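Local coordinates for protein Lv-ranaspumin (Lv-RSN-1) (Leptodactylus vastus, PDB 4K82) that acts as a surfactant protein of the frog's foam nest, probably lowering surface tension so that the foam forms and lasts, at residues L29-Y40 and L54-A65; T108-K119 and V205-I213. One frame throughout, in Å; residues are numbered along the deposited sequence. Where two conformers were deposited one is given.

Contact 1. Residues L29-Y40 and L54-A65; sequences LLVELAVIICAY and LKELLERTLERA
Glu32 and Arg64 form a salt bridge across the two helices, in one of Arg64's two modelled conformers, so perhaps not permanently. Arg64 NH2 donates to Glu32 OE2 at 2.8 Å, with an N-H...O angle of 157°. The oxygen is met on its syn side, 24° out of the carboxylate plane. The carboxylate lies at the edge of the guanidinium, with the two planes nearly perpendicular. A second bond from NH2 to OE1 is weak. The bend of Arg64 at chi3 brings NH2 to the carboxylate. Three waters join in. One links Glu32 OE1 to Thr61 O, one joins Glu32 OE2 to Arg64 NH1, and one donates to Thr61 OG1 and weakly to Glu32 OE2. With an alanine at Glu32, Arg64 would probably lose its charged mate and its guanidinium be freer to swing. Thr61 OG1 also donates to Leu57 O at 2.8 Å, from above the carbonyl plane. That bond holds the hydroxyl against its own helix and turns CG2 across to Leu29 CD1, 3.7 Å away. Thr61 thus fits as a knob among Leu29, Glu32, Leu33 and Ile36. Ile36 is the answering knob, among Leu54, Leu57, Leu58 and Thr61. Its CG1 lies 3.8 Å from Leu57 CD2, and its CD1 runs past Thr61 OG1. On one flank Leu33 CD2 meets Leu58 CD1 at 3.6 Å, the chains crossing at about a right angle. Farther along, Leu54 sends CD2 to Ala39 CB and CD1 to Tyr40. At the other end Leu29 CD2 touches Ala65 CB at 4.0 Å. The short axes approach to 10.3 Å at 166°. This is an antiparallel helical hairpin with knobs-into-holes packing, formed by helices 29-42 and 48-64 of a mainly helical chain.

Contact 2. Residues T108-K119 and V205-I213; sequences TVFNAVCDVTKK and VLCPNVKNI
Val116 and Val205 make the tight apolar contact of this pair. Val116 CG2 lies 3.5 Å from Val205 CG1, and the two side chains lie alongside, pointing opposite ways. Val116 CG1, anti to the backbone N (chi1 162°), reaches Leu206 CD2 at 3.8 Å, while CG2 serves Val205. Lys119 lays its aliphatic CD against Val205 CG1. Near the other end Val109 CG1 touches Ile213 CG2 at 4.1 Å.

Amide-to-methyl contacts fill the middle. Asn209 ND2 sits 3.5 Å from Val116 CG2. Its OD1 faces Ala112 CB at 4.0 Å and Val113 CG2. The amide is buried, and neither OD1 nor ND2 has a polar partner in the model, which probably carries an energetic cost. Asn212 ND2 rests against Val109 CG2 and Thr108 CG2.

The short axes run antiparallel at 149° and approach to 10.2 Å. Helix 196-212 is kinked at Pro208, whose nitrogen cannot bond to the preceding turn. Helix 133-144 packs on Leu206 and Val210, and Lys142 bonds the carbonyls of Val210 and Ile213. Phe110 packs on helix 29-42, and Val113 reaches it too with its other methyl, CG1, placing helix 107-121 between that helix and helix 196-212.

How the contacts relate
Contacts 1 and 2 follow one another along the chain, and their centres lie about 16 Å apart. Helices 29-42 and 107-121 touch directly. The Cys38-Cys114 disulfide ties them, with SG to SG at 2.0 Å. Beside it Ala34 CB packs on Val113 CG1 at 3.6 Å, and Val35 CG2 meets the same methyl at 3.7 Å. Phe110 CE2 lies 3.6 Å from Ala34 CA. The helices therefore come in the order 48-64, 29-42, 107-121, 196-212. This row joins the early hairpin to the last helix of the chain. A separate disulfide, Cys146-Cys207, ties the segment 205-213 to Cys146, just after helix 133-144.

Contact 1. Residues L29-Y40 and L54-A65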
loop_
_atom_site.group_PDB
_atom_site.type_symbol
_atom_site.label_atom_id
_atom_site.label_comp_id
_atom_site.label_asym_id
_atom_site.label_seq_id
_atom_site.Cartn_x
_atom_site.Cartn_y
_atom_site.Cartn_z
ATOM N N LEU A 29 -9.763 -4.276 -1.410
ATOM C CA LEU A 29 -9.050 -5.286 -2.186
ATOM C C LEU A 29 -8.160 -4.709 -3.278
ATOM O O LEU A 29 -7.003 -5.095 -3.377
ATOM C CB LEU A 29 -10.015 -6.306 -2.780
ATOM C CG LEU A 29 -9.350 -7.470 -3.509
ATOM C CD1 LEU A 29 -8.397 -8.217 -2.579
ATOM C CD2 LEU A 29 -10.402 -8.416 -4.069
ATOM N N LEU A 30 -8.690 -3.804 -4.099
ATOM C CA LEU A 30 -7.898 -3.263 -5.210
ATOM C C LEU A 30 -6.632 -2.576 -4.694
ATOM O O LEU A 30 -5.530 -2.799 -5.208
ATOM C CB LEU A 30 -8.713 -2.292 -6.066
ATOM C CG LEU A 30 -7.892 -1.686 -7.214
ATOM C CD1 LEU A 30 -7.380 -2.772 -8.154
ATOM C CD2 LEU A 30 -8.677 -0.623 -7.985
ATOM N N VAL A 31 -6.790 -1.742 -3.675
ATOM C CA VAL A 31 -5.655 -1.053 -3.068
ATOM C C VAL A 31 -4.632 -2.041 -2.513
ATOM O O VAL A 31 -3.428 -1.904 -2.757
ATOM C CB VAL A 31 -6.129 -0.089 -1.957
ATOM C CG1 VAL A 31 -4.957 0.372 -1.095
ATOM C CG2 VAL A 31 -6.869 1.102 -2.574
ATOM N N GLU A 32 -5.110 -3.078 -1.820
ATOM C CA GLU A 32 -4.209 -4.047 -1.213
ATOM C C GLU A 32 -3.453 -4.852 -2.268
ATOM O O GLU A 32 -2.270 -5.161 -2.093
ATOM C CB GLU A 32 -4.982 -4.983 -0.283
ATOM C CG GLU A 32 -5.550 -4.272 0.940
ATOM C CD GLU A 32 -6.343 -5.199 1.840
ATOM O OE1 GLU A 32 -7.258 -5.881 1.330
ATOM O OE2 GLU A 32 -6.045 -5.244 3.052
ATOM N N LEU A 33 -4.142 -5.203 -3.356
ATOM C CA LEU A 33 -3.506 -5.944 -4.433
ATOM C C LEU A 33 -2.460 -5.087 -5.116
ATOM O O LEU A 33 -1.405 -5.595 -5.500
ATOM C CB LEU A 33 -4.526 -6.438 -5.470
ATOM C CG LEU A 33 -5.476 -7.510 -4.944
ATOM C CD1 LEU A 33 -6.447 -7.915 -6.050
ATOM C CD2 LEU A 33 -4.699 -8.718 -4.422
ATOM N N ALA A 34 -2.754 -3.797 -5.286
ATOM C CA ALA A 34 -1.809 -2.892 -5.934
ATOM C C ALA A 34 -0.526 -2.815 -5.109
ATOM O O ALA A 34 0.573 -2.839 -5.652
ATOM C CB ALA A 34 -2.423 -1.504 -6.114
ATOM N N VAL A 35 -0.666 -2.733 -3.792
ATOM C CA VAL A 35 0.493 -2.714 -2.911
ATOM C C VAL A 35 1.341 -3.970 -3.074
ATOM O O VAL A 35 2.553 -3.887 -3.245
ATOM C CB VAL A 35 0.071 -2.567 -1.443
ATOM C CG1 VAL A 35 1.266 -2.758 -0.526
ATOM C CG2 VAL A 35 -0.601 -1.208 -1.219
ATOM N N ILE A 36 0.697 -5.131 -3.043
ATOM C CA ILE A 36 1.404 -6.397 -3.195
ATOM C C ILE A 36 2.097 -6.520 -4.546
ATOM O O ILE A 36 3.286 -6.834 -4.617
ATOM C CB ILE A 36 0.436 -7.554 -2.999
ATOM C CG1 ILE A 36 -0.056 -7.542 -1.556
ATOM C CG2 ILE A 36 1.115 -8.891 -3.321
ATOM C CD1 ILE A 36 -1.263 -8.444 -1.329
ATOM N N ILE A 37 1.353 -6.246 -5.610
ATOM C CA ILE A 37 1.904 -6.326 -6.956
ATOM C C ILE A 37 3.078 -5.360 -7.141
ATOM O O ILE A 37 4.136 -5.722 -7.649
ATOM C CB ILE A 37 0.812 -6.042 -8.006
ATOM C CG1 ILE A 37 -0.141 -7.242 -8.089
ATOM C CG2 ILE A 37 1.434 -5.813 -9.371
ATOM C CD1 ILE A 37 -1.499 -6.893 -8.683
ATOM N N CYS A 38 2.915 -4.132 -6.695
ATOM C CA CYS A 38 3.971 -3.168 -6.923
ATOM C C CYS A 38 5.171 -3.397 -6.007
ATOM O O CYS A 38 6.297 -3.119 -6.388
ATOM C CB CYS A 38 3.413 -1.746 -6.869
ATOM S SG CYS A 38 2.237 -1.499 -8.219
ATOM N N ALA A 39 4.939 -3.940 -4.814
ATOM C CA ALA A 39 6.049 -4.286 -3.939
ATOM C C ALA A 39 6.890 -5.373 -4.590
ATOM O O ALA A 39 8.117 -5.300 -4.630
ATOM C CB ALA A 39 5.537 -4.755 -2.581
ATOM N N TYR A 40 6.220 -6.399 -5.100
ATOM C CA TYR A 40 6.928 -7.456 -5.795
ATOM C C TYR A 40 7.722 -6.920 -6.987
ATOM O O TYR A 40 8.891 -7.264 -7.164
ATOM C CB TYR A 40 5.954 -8.561 -6.240
ATOM C CG TYR A 40 6.685 -9.760 -6.772
ATOM C CD1 TYR A 40 7.136 -9.790 -8.085
ATOM C CD2 TYR A 40 6.958 -10.844 -5.955
ATOM C CE1 TYR A 40 7.839 -10.879 -8.573
ATOM C CE2 TYR A 40 7.659 -11.938 -6.437
ATOM C CZ TYR A 40 8.100 -11.937 -7.747
ATOM O OH TYR A 40 8.803 -13.017 -8.250
ATOM N N LEU A 54 5.434 -12.068 0.815
ATOM C CA LEU A 54 4.551 -11.414 -0.145
ATOM C C LEU A 54 3.471 -12.365 -0.641
ATOM O O LEU A 54 2.312 -11.985 -0.767
ATOM C CB LEU A 54 5.324 -10.819 -1.329
ATOM C CG LEU A 54 6.003 -9.457 -1.128
ATOM C CD1 LEU A 54 6.961 -9.161 -2.270
ATOM C CD2 LEU A 54 4.967 -8.343 -0.990
ATOM N N LYS A 55 3.848 -13.607 -0.928
ATOM C CA LYS A 55 2.856 -14.574 -1.371
ATOM C C LYS A 55 1.856 -14.869 -0.253
ATOM O O LYS A 55 0.653 -14.954 -0.496
ATOM C CB LYS A 55 3.501 -15.875 -1.840
ATOM C CG LYS A 55 2.460 -16.811 -2.427
ATOM C CD LYS A 55 3.032 -18.106 -2.887
ATOM C CE LYS A 55 1.943 -18.906 -3.594
ATOM N NZ LYS A 55 2.511 -20.141 -4.177
ATOM N N GLU A 56 2.351 -15.012 0.973
ATOM C CA GLU A 56 1.458 -15.252 2.104
ATOM C C GLU A 56 0.472 -14.115 2.279
ATOM O O GLU A 56 -0.701 -14.347 2.536
ATOM C CB GLU A 56 2.241 -15.471 3.393
ATOM C CG GLU A 56 3.021 -16.780 3.404
ATOM C CD GLU A 56 3.394 -17.223 4.803
ATOM O OE1 GLU A 56 2.653 -16.878 5.749
ATOM O OE2 GLU A 56 4.427 -17.915 4.954
ATOM N N LEU A 57 0.951 -12.884 2.111
ATOM C CA LEU A 57 0.084 -11.720 2.173
ATOM C C LEU A 57 -0.977 -11.714 1.069
ATOM O O LEU A 57 -2.137 -11.388 1.310
ATOM C CB LEU A 57 0.913 -10.438 2.135
ATOM C CG LEU A 57 0.152 -9.117 2.257
ATOM C CD1 LEU A 57 -0.533 -9.006 3.619
ATOM C CD2 LEU A 57 1.089 -7.939 2.018
ATOM N N LEU A 58 -0.579 -12.080 -0.146
ATOM C CA LEU A 58 -1.540 -12.204 -1.237
ATOM C C LEU A 58 -2.611 -13.247 -0.911
ATOM O O LEU A 58 -3.798 -13.012 -1.109
ATOM C CB LEU A 58 -0.798 -12.602 -2.522
ATOM C CG LEU A 58 -1.634 -12.725 -3.800
ATOM C CD1 LEU A 58 -2.436 -11.451 -4.078
ATOM C CD2 LEU A 58 -0.711 -13.047 -4.966
ATOM N N GLU A 59 -2.173 -14.396 -0.418
ATOM C CA GLU A 59 -3.100 -15.452 -0.028
ATOM C C GLU A 59 -4.079 -14.941 1.018
ATOM O O GLU A 59 -5.296 -15.116 0.877
ATOM C CB GLU A 59 -2.321 -16.679 0.467
ATOM C CG GLU A 59 -1.574 -17.384 -0.646
ATOM C CD GLU A 59 -0.721 -18.545 -0.175
ATOM O OE1 GLU A 59 -0.240 -18.509 0.980
ATOM O OE2 GLU A 59 -0.535 -19.497 -0.964
ATOM N N ARG A 60 -3.556 -14.288 2.052
ATOM C CA ARG A 60 -4.407 -13.789 3.132
ATOM C C ARG A 60 -5.365 -12.721 2.643
ATOM O O ARG A 60 -6.533 -12.699 3.016
ATOM C CB ARG A 60 -3.566 -13.232 4.283
ATOM C CG ARG A 60 -2.813 -14.286 5.078
ATOM C CD ARG A 60 -2.158 -13.669 6.305
ATOM N NE ARG A 60 -1.126 -12.709 5.931
ATOM C CZ ARG A 60 0.179 -12.965 5.962
ATOM N NH1 ARG A 60 1.042 -12.030 5.598
ATOM N NH2 ARG A 60 0.620 -14.149 6.369
ATOM N N THR A 61 -4.856 -11.799 1.832
ATOM C CA THR A 61 -5.673 -10.724 1.303
ATOM C C THR A 61 -6.844 -11.270 0.487
ATOM O O THR A 61 -7.969 -10.807 0.627
ATOM C CB THR A 61 -4.815 -9.793 0.431
ATOM O OG1 THR A 61 -3.816 -9.183 1.252
ATOM C CG2 THR A 61 -5.654 -8.719 -0.215
ATOM N N LEU A 62 -6.583 -12.270 -0.353
ATOM C CA LEU A 62 -7.657 -12.870 -1.150
ATOM C C LEU A 62 -8.662 -13.622 -0.279
ATOM O O LEU A 62 -9.868 -13.550 -0.516
ATOM C CB LEU A 62 -7.086 -13.766 -2.239
ATOM C CG LEU A 62 -6.410 -12.915 -3.310
ATOM C CD1 LEU A 62 -5.528 -13.802 -4.142
ATOM C CD2 LEU A 62 -7.456 -12.208 -4.160
ATOM N N GLU A 63 -8.162 -14.324 0.727
ATOM C CA GLU A 63 -9.051 -15.047 1.640
ATOM C C GLU A 63 -10.016 -14.102 2.348
ATOM O O GLU A 63 -11.210 -14.400 2.481
ATOM C CB GLU A 63 -8.247 -15.844 2.657
ATOM C CG GLU A 63 -7.503 -17.017 2.048
ATOM C CD GLU A 63 -7.182 -18.096 3.063
ATOM O OE1 GLU A 63 -7.835 -18.120 4.129
ATOM O OE2 GLU A 63 -6.283 -18.923 2.791
ATOM N N ARG A 64 -9.501 -12.958 2.787
ATOM C CA ARG A 64 -10.318 -11.968 3.484
ATOM C C ARG A 64 -11.437 -11.438 2.591
ATOM O O ARG A 64 -12.456 -10.942 3.081
ATOM C CB ARG A 64 -9.441 -10.812 3.982
ATOM C CG ARG A 64 -8.502 -11.201 5.111
ATOM C CD ARG A 64 -7.480 -10.108 5.388
ATOM N NE ARG A 64 -8.120 -8.809 5.579
ATOM C CZ ARG A 64 -7.836 -7.728 4.862
ATOM N NH1 ARG A 64 -8.469 -6.587 5.099
ATOM N NH2 ARG A 64 -6.910 -7.783 3.914
ATOM N N ALA A 65 -11.241 -11.539 1.281
ATOM C CA ALA A 65 -12.239 -11.093 0.322
ATOM C C ALA A 65 -13.161 -12.228 -0.105
ATOM O O ALA A 65 -14.091 -12.022 -0.887
ATOM C CB ALA A 65 -11.565 -10.464 -0.894
HETATM O O HOH W 1 -3.066 -6.736 2.301
HETATM O O HOH W 2 -8.979 -8.267 1.305
HETATM O O HOH W 3 -7.947 -3.476 4.532
#

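Contact 2. Residues T108-K119 and V205-I213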
loop_
_atom_site.group_PDB
_atom_site.type_symbol
_atom_site.label_atom_id
_atom_site.label_comp_id
_atom_site.label_asym_id
_atom_site.label_seq_id
_atom_site.Cartn_x
_atom_site.Cartn_y
_atom_site.Cartn_z
ATOM N N THR A 108 -6.349 4.508 -12.416
ATOM C CA THR A 108 -5.943 5.738 -11.752
ATOM C C THR A 108 -5.637 5.466 -10.281
ATOM O O THR A 108 -4.633 5.938 -9.746
ATOM C CB THR A 108 -7.013 6.832 -11.869
ATOM O OG1 THR A 108 -7.232 7.126 -13.255
ATOM C CG2 THR A 108 -6.557 8.090 -11.147
ATOM N N VAL A 109 -6.511 4.698 -9.631
ATOM C CA VAL A 109 -6.295 4.304 -8.245
ATOM C C VAL A 109 -5.107 3.356 -8.171
ATOM O O VAL A 109 -4.200 3.546 -7.361
ATOM C CB VAL A 109 -7.547 3.632 -7.639
ATOM C CG1 VAL A 109 -7.210 2.956 -6.316
ATOM C CG2 VAL A 109 -8.653 4.656 -7.445
ATOM N N PHE A 110 -5.103 2.344 -9.036
ATOM C CA PHE A 110 -4.007 1.383 -9.056
ATOM C C PHE A 110 -2.641 2.057 -9.190
ATOM O O PHE A 110 -1.728 1.786 -8.413
ATOM C CB PHE A 110 -4.187 0.368 -10.188
ATOM C CG PHE A 110 -3.235 -0.793 -10.106
ATOM C CD1 PHE A 110 -1.946 -0.687 -10.605
ATOM C CD2 PHE A 110 -3.624 -1.987 -9.516
ATOM C CE1 PHE A 110 -1.060 -1.745 -10.521
ATOM C CE2 PHE A 110 -2.740 -3.056 -9.439
ATOM C CZ PHE A 110 -1.460 -2.933 -9.941
ATOM N N ASN A 111 -2.507 2.941 -10.170
ATOM C CA ASN A 111 -1.225 3.587 -10.420
ATOM C C ASN A 111 -0.809 4.536 -9.298
ATOM O O ASN A 111 0.374 4.623 -8.962
ATOM C CB ASN A 111 -1.235 4.311 -11.771
ATOM C CG ASN A 111 -1.341 3.350 -12.940
ATOM O OD1 ASN A 111 -0.991 2.174 -12.819
ATOM N ND2 ASN A 111 -1.827 3.840 -14.079
ATOM N N ALA A 112 -1.783 5.224 -8.705
ATOM C CA ALA A 112 -1.500 6.130 -7.596
ATOM C C ALA A 112 -0.997 5.343 -6.393
ATOM O O ALA A 112 -0.063 5.757 -5.712
ATOM C CB ALA A 112 -2.743 6.934 -7.224
ATOM N N VAL A 113 -1.631 4.203 -6.128
ATOM C CA VAL A 113 -1.184 3.321 -5.046
ATOM C C VAL A 113 0.200 2.742 -5.353
ATOM O O VAL A 113 1.063 2.647 -4.475
ATOM C CB VAL A 113 -2.185 2.174 -4.814
ATOM C CG1 VAL A 113 -1.625 1.173 -3.820
ATOM C CG2 VAL A 113 -3.526 2.721 -4.320
ATOM N N CYS A 114 0.417 2.385 -6.612
ATOM C CA CYS A 114 1.687 1.823 -7.035
ATOM C C CYS A 114 2.822 2.824 -6.829
ATOM O O CYS A 114 3.886 2.481 -6.308
ATOM C CB CYS A 114 1.591 1.424 -8.506
ATOM S SG CYS A 114 2.826 0.240 -9.054
ATOM N N ASP A 115 2.589 4.069 -7.231
ATOM C CA ASP A 115 3.592 5.120 -7.060
ATOM C C ASP A 115 3.935 5.353 -5.583
ATOM O O ASP A 115 5.109 5.483 -5.224
ATOM C CB ASP A 115 3.150 6.417 -7.746
ATOM C CG ASP A 115 3.162 6.305 -9.271
ATOM O OD1 ASP A 115 3.718 5.316 -9.804
ATOM O OD2 ASP A 115 2.614 7.211 -9.937
ATOM N N VAL A 116 2.913 5.378 -4.727
ATOM C CA VAL A 116 3.136 5.493 -3.295
ATOM C C VAL A 116 3.937 4.322 -2.745
ATOM O O VAL A 116 4.862 4.503 -1.949
ATOM C CB VAL A 116 1.804 5.620 -2.531
ATOM C CG1 VAL A 116 1.996 5.295 -1.054
ATOM C CG2 VAL A 116 1.228 7.016 -2.718
ATOM N N THR A 117 3.591 3.115 -3.188
ATOM C CA THR A 117 4.283 1.928 -2.731
ATOM C C THR A 117 5.765 1.990 -3.092
ATOM O O THR A 117 6.620 1.621 -2.282
ATOM C CB THR A 117 3.623 0.638 -3.297
ATOM O OG1 THR A 117 2.264 0.564 -2.852
ATOM C CG2 THR A 117 4.365 -0.619 -2.845
ATOM N N LYS A 118 6.060 2.485 -4.293
ATOM C CA LYS A 118 7.440 2.643 -4.724
ATOM C C LYS A 118 8.205 3.573 -3.788
ATOM O O LYS A 118 9.314 3.258 -3.362
ATOM C CB LYS A 118 7.508 3.151 -6.168
ATOM C CG LYS A 118 7.036 2.126 -7.182
ATOM C CD LYS A 118 6.804 2.775 -8.532
ATOM C CE LYS A 118 8.107 3.257 -9.122
ATOM N NZ LYS A 118 7.913 4.039 -10.377
ATOM N N LYS A 119 7.590 4.698 -3.447
ATOM C CA LYS A 119 8.203 5.657 -2.545
ATOM C C LYS A 119 8.425 5.090 -1.142
ATOM O O LYS A 119 9.452 5.344 -0.513
ATOM C CB LYS A 119 7.388 6.948 -2.516
ATOM C CG LYS A 119 7.573 7.767 -3.792
ATOM C CD LYS A 119 6.513 8.838 -3.913
ATOM C CE LYS A 119 6.482 9.436 -5.308
ATOM N NZ LYS A 119 7.722 10.203 -5.587
ATOM N N VAL A 205 1.982 13.714 -2.238
ATOM C CA VAL A 205 1.800 12.311 -2.596
ATOM C C VAL A 205 0.713 11.624 -1.766
ATOM O O VAL A 205 -0.305 11.163 -2.295
ATOM C CB VAL A 205 3.134 11.545 -2.452
ATOM C CG1 VAL A 205 2.959 10.107 -2.832
ATOM C CG2 VAL A 205 4.235 12.195 -3.326
ATOM N N LEU A 206 0.917 11.572 -0.458
ATOM C CA LEU A 206 0.017 10.787 0.399
ATOM C C LEU A 206 -1.389 11.382 0.542
ATOM O O LEU A 206 -2.399 10.673 0.409
ATOM C CB LEU A 206 0.650 10.551 1.770
ATOM C CG LEU A 206 1.882 9.641 1.769
ATOM C CD1 LEU A 206 2.575 9.686 3.125
ATOM C CD2 LEU A 206 1.488 8.205 1.398
ATOM N N CYS A 207 -1.477 12.672 0.832
ATOM C CA CYS A 207 -2.800 13.273 0.988
ATOM C C CYS A 207 -3.637 13.226 -0.304
ATOM O O CYS A 207 -4.823 12.927 -0.260
ATOM C CB CYS A 207 -2.716 14.682 1.587
ATOM S SG CYS A 207 -2.352 14.683 3.386
ATOM N N PRO A 208 -3.018 13.484 -1.466
ATOM C CA PRO A 208 -3.822 13.319 -2.683
ATOM C C PRO A 208 -4.271 11.872 -2.904
ATOM O O PRO A 208 -5.373 11.645 -3.398
ATOM C CB PRO A 208 -2.862 13.765 -3.788
ATOM C CG PRO A 208 -1.974 14.747 -3.115
ATOM C CD PRO A 208 -1.741 14.171 -1.751
ATOM N N ASN A 209 -3.439 10.910 -2.522
ATOM C CA ASN A 209 -3.806 9.496 -2.668
ATOM C C ASN A 209 -4.976 9.125 -1.782
ATOM O O ASN A 209 -5.924 8.475 -2.233
ATOM C CB ASN A 209 -2.603 8.600 -2.360
ATOM C CG ASN A 209 -2.880 7.121 -2.595
ATOM O OD1 ASN A 209 -3.746 6.741 -3.395
ATOM N ND2 ASN A 209 -2.108 6.270 -1.915
ATOM N N VAL A 210 -4.936 9.552 -0.522
ATOM C CA VAL A 210 -5.967 9.098 0.402
ATOM C C VAL A 210 -7.292 9.797 0.115
ATOM O O VAL A 210 -8.359 9.255 0.398
ATOM C CB VAL A 210 -5.535 9.232 1.884
ATOM C CG1 VAL A 210 -4.220 8.513 2.115
ATOM C CG2 VAL A 210 -5.423 10.679 2.278
ATOM N N LYS A 211 -7.229 10.986 -0.480
ATOM C CA LYS A 211 -8.449 11.680 -0.882
ATOM C C LYS A 211 -9.066 10.998 -2.106
ATOM O O LYS A 211 -10.282 11.010 -2.291
ATOM C CB LYS A 211 -8.170 13.170 -1.144
ATOM C CG LYS A 211 -7.782 13.931 0.115
ATOM C CD LYS A 211 -7.502 15.391 -0.185
ATOM C CE LYS A 211 -6.516 15.974 0.814
ATOM N NZ LYS A 211 -6.435 17.461 0.732
ATOM N N ASN A 212 -8.222 10.386 -2.930
ATOM C CA ASN A 212 -8.686 9.689 -4.123
ATOM C C ASN A 212 -9.424 8.383 -3.813
ATOM O O ASN A 212 -10.480 8.105 -4.387
ATOM C CB ASN A 212 -7.517 9.427 -5.076
ATOM C CG ASN A 212 -7.973 8.950 -6.442
ATOM O OD1 ASN A 212 -9.107 9.202 -6.850
ATOM N ND2 ASN A 212 -7.088 8.264 -7.160
ATOM N N ILE A 213 -8.877 7.588 -2.901
ATOM C CA ILE A 213 -9.453 6.276 -2.608
ATOM C C ILE A 213 -10.626 6.362 -1.629
ATOM O O ILE A 213 -10.695 7.270 -0.801
ATOM C CB ILE A 213 -8.393 5.310 -2.035
ATOM C CG1 ILE A 213 -8.031 5.689 -0.595
ATOM C CG2 ILE A 213 -7.150 5.306 -2.913
ATOM C CD1 ILE A 213 -6.867 4.900 -0.029
#